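Local coordinates for putative exported protein (Bacteroides fragilis, PDB 4RAA) that is of unknown function but folds as a six-bladed beta-propeller of the YWTD superfamily and is probably exported from the cytoplasm, at residues S146-V160 with Y171-T183. Residues are numbered along the deposited sequence; the frame is centred on the assembly and turned at random.
Sequences SREYTDSKLSDFYFV and YKMNKEFKSGYTT
K175 lays its aliphatic chain across one face of the Y158 ring, CD lying 3.8 Å from the ring centroid and displaced toward the rim. Its chain then bends at chi3 (68°) and carries the ammonium beyond the ring to two backbone carbonyls: NZ donates to E148 O at 2.9 Å, in the carbonyl plane, and to F157 O at 3.0 Å, from above F157's carbonyl plane. One lysine thus ties the loop after strand 142-145 to the start of strand 157-162, while its own backbone N bonds D156 O almost straight (167° at the hydrogen). Beside it, K178 NZ forms a salt bridge with D156 OD1, 2.9 Å away and met nearly along the C-O axis.

At the other end Y171 meets F157 and K153 on one side of its ring plane. Its CB sits over the centre of the F157 ring, 3.4 Å from the centroid; the two rings, at 27° and with centroids 5.3 Å apart, barely overlap. K153 CG lies over the Y171 ring. M173, a selenomethionine, brings SE to 3.7 Å from F159 CE2 in an oblique Met-aromatic contact, and both side chains also touch T200 of strand 195-200. Farther along, G180 CA packs over a face of the Y149 ring.

F159 and K172 exchange backbone hydrogen bonds in both directions as an antiparallel hydrogen-bonded pair, and Y158 N adds a bond to M173 O where both strands turn a corner. This pairing is that of the beta hairpin 157-162/168-174, the last two strands of a four-stranded antiparallel sheet, as expected for a propeller blade.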
loop_
_atom_site.group_PDB
_atom_site.type_symbol
_atom_site.label_atom_id
_atom_site.label_comp_id
_atom_site.label_asym_id
_atom_site.label_seq_id
_atom_site.Cartn_x
_atom_site.Cartn_y
_atom_site.Cartn_z
ATOM N N SER A 146 -15.032 -3.481 11.611
ATOM C CA SER A 146 -15.261 -2.022 11.524
ATOM C C SER A 146 -15.305 -1.361 12.908
ATOM O O SER A 146 -16.292 -1.519 13.622
ATOM C CB SER A 146 -16.576 -1.730 10.781
ATOM O OG SER A 146 -16.996 -0.377 10.952
ATOM N N ARG A 147 -14.261 -0.604 13.257
ATOM C CA ARG A 147 -14.200 0.153 14.527
ATOM C C ARG A 147 -14.598 1.637 14.330
ATOM O O ARG A 147 -13.927 2.541 14.849
ATOM C CB ARG A 147 -12.808 0.032 15.178
ATOM C CG ARG A 147 -12.422 -1.390 15.544
ATOM C CD ARG A 147 -11.306 -1.474 16.582
ATOM N NE ARG A 147 -11.733 -1.062 17.936
ATOM C CZ ARG A 147 -11.547 0.135 18.517
ATOM N NH1 ARG A 147 -10.907 1.134 17.891
ATOM N NH2 ARG A 147 -12.004 0.342 19.762
ATOM N N GLU A 148 -15.695 1.877 13.600
ATOM C CA GLU A 148 -16.212 3.225 13.341
ATOM C C GLU A 148 -17.630 3.393 13.895
ATOM O O GLU A 148 -18.415 2.443 13.924
ATOM C CB GLU A 148 -16.188 3.565 11.842
ATOM C CG GLU A 148 -14.783 3.687 11.261
ATOM C CD GLU A 148 -14.696 4.379 9.899
ATOM O OE1 GLU A 148 -15.717 4.886 9.374
ATOM O OE2 GLU A 148 -13.569 4.436 9.355
ATOM N N TYR A 149 -17.930 4.625 14.314
ATOM C CA TYR A 149 -19.235 5.029 14.903
ATOM C C TYR A 149 -19.734 6.429 14.447
ATOM O O TYR A 149 -20.738 6.930 14.967
ATOM C CB TYR A 149 -19.123 4.975 16.441
ATOM C CG TYR A 149 -17.912 5.698 16.981
ATOM C CD1 TYR A 149 -16.673 5.043 17.077
ATOM C CD2 TYR A 149 -17.981 7.044 17.370
ATOM C CE1 TYR A 149 -15.537 5.702 17.553
ATOM C CE2 TYR A 149 -16.853 7.713 17.857
ATOM C CZ TYR A 149 -15.633 7.037 17.950
ATOM O OH TYR A 149 -14.514 7.676 18.427
ATOM N N THR A 150 -19.098 6.990 13.413
ATOM C CA THR A 150 -19.318 8.356 12.925
ATOM C C THR A 150 -20.369 8.381 11.780
ATOM O O THR A 150 -21.243 7.508 11.731
ATOM C CB THR A 150 -17.938 8.937 12.511
ATOM O OG1 THR A 150 -17.421 8.186 11.401
ATOM C CG2 THR A 150 -16.938 8.864 13.682
ATOM N N ASP A 151 -20.310 9.397 10.909
ATOM C CA ASP A 151 -21.215 9.556 9.742
ATOM C C ASP A 151 -21.102 8.418 8.718
ATOM O O ASP A 151 -22.122 7.936 8.225
ATOM C CB ASP A 151 -20.941 10.893 9.011
ATOM C CG ASP A 151 -21.385 12.114 9.813
ATOM O OD1 ASP A 151 -22.609 12.325 9.960
ATOM O OD2 ASP A 151 -20.512 12.889 10.256
ATOM N N SER A 152 -19.854 8.056 8.394
ATOM C CA SER A 152 -19.453 6.974 7.459
ATOM C C SER A 152 -20.392 5.747 7.356
ATOM O O SER A 152 -20.904 5.295 8.378
ATOM C CB SER A 152 -18.034 6.522 7.870
ATOM O OG SER A 152 -17.628 5.312 7.264
ATOM N N LYS A 153 -20.613 5.223 6.137
ATOM C CA LYS A 153 -21.468 4.014 5.924
ATOM C C LYS A 153 -20.913 2.807 6.665
ATOM O O LYS A 153 -21.671 1.986 7.184
ATOM C CB LYS A 153 -21.632 3.641 4.435
ATOM C CG LYS A 153 -22.554 2.433 4.198
ATOM C CD LYS A 153 -22.874 2.153 2.732
ATOM C CE LYS A 153 -23.767 0.915 2.600
ATOM N NZ LYS A 153 -24.137 0.567 1.195
ATOM N N LEU A 154 -19.588 2.707 6.690
ATOM C CA LEU A 154 -18.886 1.645 7.409
ATOM C C LEU A 154 -19.186 1.623 8.924
ATOM O O LEU A 154 -19.084 0.567 9.555
ATOM C CB LEU A 154 -17.375 1.765 7.154
ATOM C CG LEU A 154 -16.444 0.699 7.722
ATOM C CD1 LEU A 154 -16.819 -0.695 7.250
ATOM C CD2 LEU A 154 -15.022 1.018 7.330
ATOM N N SER A 155 -19.551 2.780 9.491
ATOM C CA SER A 155 -19.945 2.896 10.906
ATOM C C SER A 155 -21.250 2.172 11.261
ATOM O O SER A 155 -21.500 1.959 12.437
ATOM C CB SER A 155 -20.107 4.366 11.308
ATOM O OG SER A 155 -19.012 5.149 10.871
ATOM N N ASP A 156 -22.091 1.858 10.261
ATOM C CA ASP A 156 -23.371 1.132 10.444
ATOM C C ASP A 156 -23.275 -0.399 10.287
ATOM O O ASP A 156 -24.306 -1.085 10.219
ATOM C CB ASP A 156 -24.433 1.673 9.465
ATOM C CG ASP A 156 -24.764 3.142 9.689
ATOM O OD1 ASP A 156 -24.706 3.626 10.845
ATOM O OD2 ASP A 156 -25.122 3.809 8.694
ATOM N N PHE A 157 -22.054 -0.933 10.220
ATOM C CA PHE A 157 -21.819 -2.374 10.115
ATOM C C PHE A 157 -20.719 -2.805 11.074
ATOM O O PHE A 157 -19.886 -1.984 11.484
ATOM C CB PHE A 157 -21.442 -2.751 8.688
ATOM C CG PHE A 157 -22.560 -2.600 7.705
ATOM C CD1 PHE A 157 -22.768 -1.389 7.036
ATOM C CD2 PHE A 157 -23.400 -3.678 7.411
ATOM C CE1 PHE A 157 -23.800 -1.254 6.098
ATOM C CE2 PHE A 157 -24.438 -3.548 6.475
ATOM C CZ PHE A 157 -24.638 -2.334 5.818
ATOM N N TYR A 158 -20.730 -4.088 11.434
ATOM C CA TYR A 158 -19.704 -4.660 12.323
ATOM C C TYR A 158 -18.427 -5.059 11.564
ATOM O O TYR A 158 -17.324 -4.833 12.071
ATOM C CB TYR A 158 -20.247 -5.850 13.126
ATOM C CG TYR A 158 -21.000 -5.469 14.382
ATOM C CD1 TYR A 158 -20.318 -4.955 15.480
ATOM C CD2 TYR A 158 -22.377 -5.678 14.505
ATOM C CE1 TYR A 158 -20.985 -4.612 16.646
ATOM C CE2 TYR A 158 -23.055 -5.355 15.680
ATOM C CZ TYR A 158 -22.354 -4.817 16.747
ATOM O OH TYR A 158 -22.999 -4.480 17.917
ATOM N N PHE A 159 -18.588 -5.642 10.368
ATOM C CA PHE A 159 -17.467 -6.106 9.513
ATOM C C PHE A 159 -17.623 -5.639 8.074
ATOM O O PHE A 159 -18.695 -5.192 7.667
ATOM C CB PHE A 159 -17.388 -7.636 9.500
ATOM C CG PHE A 159 -17.390 -8.255 10.867
ATOM C CD1 PHE A 159 -16.199 -8.462 11.557
ATOM C CD2 PHE A 159 -18.595 -8.632 11.471
ATOM C CE1 PHE A 159 -16.208 -9.023 12.825
ATOM C CE2 PHE A 159 -18.611 -9.202 12.733
ATOM C CZ PHE A 159 -17.416 -9.390 13.411
ATOM N N VAL A 160 -16.546 -5.783 7.308
ATOM C CA VAL A 160 -16.519 -5.401 5.888
ATOM C C VAL A 160 -15.568 -6.305 5.100
ATOM O O VAL A 160 -14.489 -6.624 5.580
ATOM C CB VAL A 160 -16.147 -3.898 5.705
ATOM C CG1 VAL A 160 -14.767 -3.574 6.258
ATOM C CG2 VAL A 160 -16.251 -3.463 4.244
ATOM N N TYR A 171 -20.408 -4.780 2.814
ATOM C CA TYR A 171 -20.483 -4.512 4.241
ATOM C C TYR A 171 -21.295 -5.655 4.841
ATOM O O TYR A 171 -22.316 -6.052 4.269
ATOM C CB TYR A 171 -21.180 -3.185 4.530
ATOM C CG TYR A 171 -20.581 -1.971 3.867
ATOM C CD1 TYR A 171 -20.963 -1.599 2.568
ATOM C CD2 TYR A 171 -19.651 -1.169 4.542
ATOM C CE1 TYR A 171 -20.419 -0.471 1.952
ATOM C CE2 TYR A 171 -19.101 -0.038 3.941
ATOM C CZ TYR A 171 -19.481 0.307 2.648
ATOM O OH TYR A 171 -18.939 1.423 2.053
ATOM N N LYS A 172 -20.866 -6.141 6.010
ATOM C CA LYS A 172 -21.445 -7.323 6.658
ATOM C C LYS A 172 -21.892 -7.053 8.090
ATOM O O LYS A 172 -21.167 -6.414 8.854
ATOM C CB LYS A 172 -20.387 -8.439 6.689
ATOM C CG LYS A 172 -19.809 -8.865 5.335
ATOM C CD LYS A 172 -20.879 -9.417 4.396
ATOM C CE LYS A 172 -20.291 -10.025 3.134
ATOM N NZ LYS A 172 -21.343 -10.551 2.225
HETATM N N MSE A 173 -23.060 -7.591 8.441
HETATM C CA MSE A 173 -23.681 -7.501 9.775
HETATM C C MSE A 173 -24.042 -6.117 10.256
HETATM O O MSE A 173 -23.172 -5.324 10.614
HETATM C CB MSE A 173 -22.881 -8.220 10.855
HETATM C CG MSE A 173 -23.224 -9.695 10.745
HETATM SE SE MSE A 173 -21.817 -10.685 11.648
HETATM C CE MSE A 173 -22.593 -10.324 13.405
ATOM N N ASN A 174 -25.350 -5.868 10.322
ATOM C CA ASN A 174 -25.911 -4.596 10.757
ATOM C C ASN A 174 -25.599 -4.317 12.240
ATOM O O ASN A 174 -25.774 -5.206 13.073
ATOM C CB ASN A 174 -27.429 -4.612 10.539
ATOM C CG ASN A 174 -28.038 -3.239 10.651
ATOM O OD1 ASN A 174 -28.827 -2.973 11.562
ATOM N ND2 ASN A 174 -27.644 -2.338 9.748
ATOM N N LYS A 175 -25.127 -3.101 12.533
ATOM C CA LYS A 175 -24.750 -2.651 13.888
ATOM C C LYS A 175 -25.747 -1.593 14.373
ATOM O O LYS A 175 -25.692 -0.436 13.940
ATOM C CB LYS A 175 -23.317 -2.103 13.865
ATOM C CG LYS A 175 -22.783 -1.522 15.180
ATOM C CD LYS A 175 -21.261 -1.401 15.192
ATOM C CE LYS A 175 -20.745 -0.348 14.226
ATOM N NZ LYS A 175 -19.278 -0.358 13.960
ATOM N N GLU A 176 -26.652 -2.001 15.265
ATOM C CA GLU A 176 -27.705 -1.115 15.779
ATOM C C GLU A 176 -27.162 -0.161 16.836
ATOM O O GLU A 176 -27.348 1.051 16.736
ATOM C CB GLU A 176 -28.868 -1.918 16.365
ATOM C CG GLU A 176 -29.500 -2.903 15.392
ATOM C CD GLU A 176 -30.771 -3.550 15.933
ATOM O OE1 GLU A 176 -31.678 -2.817 16.398
ATOM O OE2 GLU A 176 -30.881 -4.797 15.853
ATOM N N PHE A 177 -26.518 -0.721 17.858
ATOM C CA PHE A 177 -25.912 0.068 18.931
ATOM C C PHE A 177 -24.553 0.553 18.446
ATOM O O PHE A 177 -23.671 -0.272 18.175
ATOM C CB PHE A 177 -25.742 -0.745 20.217
ATOM C CG PHE A 177 -25.102 0.035 21.322
ATOM C CD1 PHE A 177 -25.813 1.044 21.974
ATOM C CD2 PHE A 177 -23.780 -0.197 21.681
ATOM C CE1 PHE A 177 -25.220 1.797 22.976
ATOM C CE2 PHE A 177 -23.183 0.546 22.689
ATOM C CZ PHE A 177 -23.903 1.541 23.345
ATOM N N LYS A 178 -24.402 1.878 18.331
ATOM C CA LYS A 178 -23.155 2.507 17.879
ATOM C C LYS A 178 -22.533 3.307 19.014
ATOM O O LYS A 178 -23.223 4.095 19.671
ATOM C CB LYS A 178 -23.391 3.413 16.668
ATOM C CG LYS A 178 -23.865 2.674 15.419
ATOM C CD LYS A 178 -23.765 3.530 14.158
ATOM C CE LYS A 178 -24.673 4.754 14.173
ATOM N NZ LYS A 178 -24.511 5.562 12.930
ATOM N N SER A 179 -21.232 3.097 19.228
ATOM C CA SER A 179 -20.482 3.776 20.280
ATOM C C SER A 179 -18.981 3.734 20.037
ATOM O O SER A 179 -18.477 2.890 19.278
ATOM C CB SER A 179 -20.776 3.127 21.645
ATOM O OG SER A 179 -20.034 3.728 22.700
ATOM N N GLY A 180 -18.288 4.666 20.695
ATOM C CA GLY A 180 -16.832 4.719 20.699
ATOM C C GLY A 180 -16.234 3.672 21.621
ATOM O O GLY A 180 -15.075 3.283 21.434
ATOM N N TYR A 181 -17.033 3.209 22.593
ATOM C CA TYR A 181 -16.628 2.216 23.588
ATOM C C TYR A 181 -17.061 0.803 23.163
ATOM O O TYR A 181 -18.249 0.570 22.944
ATOM C CB TYR A 181 -17.226 2.595 24.950
ATOM C CG TYR A 181 -16.816 3.984 25.414
ATOM C CD1 TYR A 181 -15.607 4.183 26.095
ATOM C CD2 TYR A 181 -17.621 5.110 25.166
ATOM C CE1 TYR A 181 -15.203 5.449 26.516
ATOM C CE2 TYR A 181 -17.226 6.390 25.597
ATOM C CZ TYR A 181 -16.018 6.554 26.271
ATOM O OH TYR A 181 -15.605 7.797 26.693
ATOM N N THR A 182 -16.085 -0.107 23.038
ATOM C CA THR A 182 -16.273 -1.528 22.669
ATOM C C THR A 182 -16.102 -2.384 23.911
ATOM O O THR A 182 -15.236 -2.090 24.728
ATOM C CB THR A 182 -15.186 -1.997 21.685
ATOM O OG1 THR A 182 -15.069 -1.051 20.620
ATOM C CG2 THR A 182 -15.501 -3.407 21.119
ATOM N N THR A 183 -16.853 -3.479 24.013
ATOM C CA THR A 183 -16.798 -4.337 25.210
ATOM C C THR A 183 -16.169 -5.712 25.025
ATOM O O THR A 183 -15.500 -6.185 25.944
ATOM C CB THR A 183 -18.185 -4.505 25.879
ATOM O OG1 THR A 183 -18.024 -5.187 27.135
ATOM C CG2 THR A 183 -19.198 -5.270 24.996
#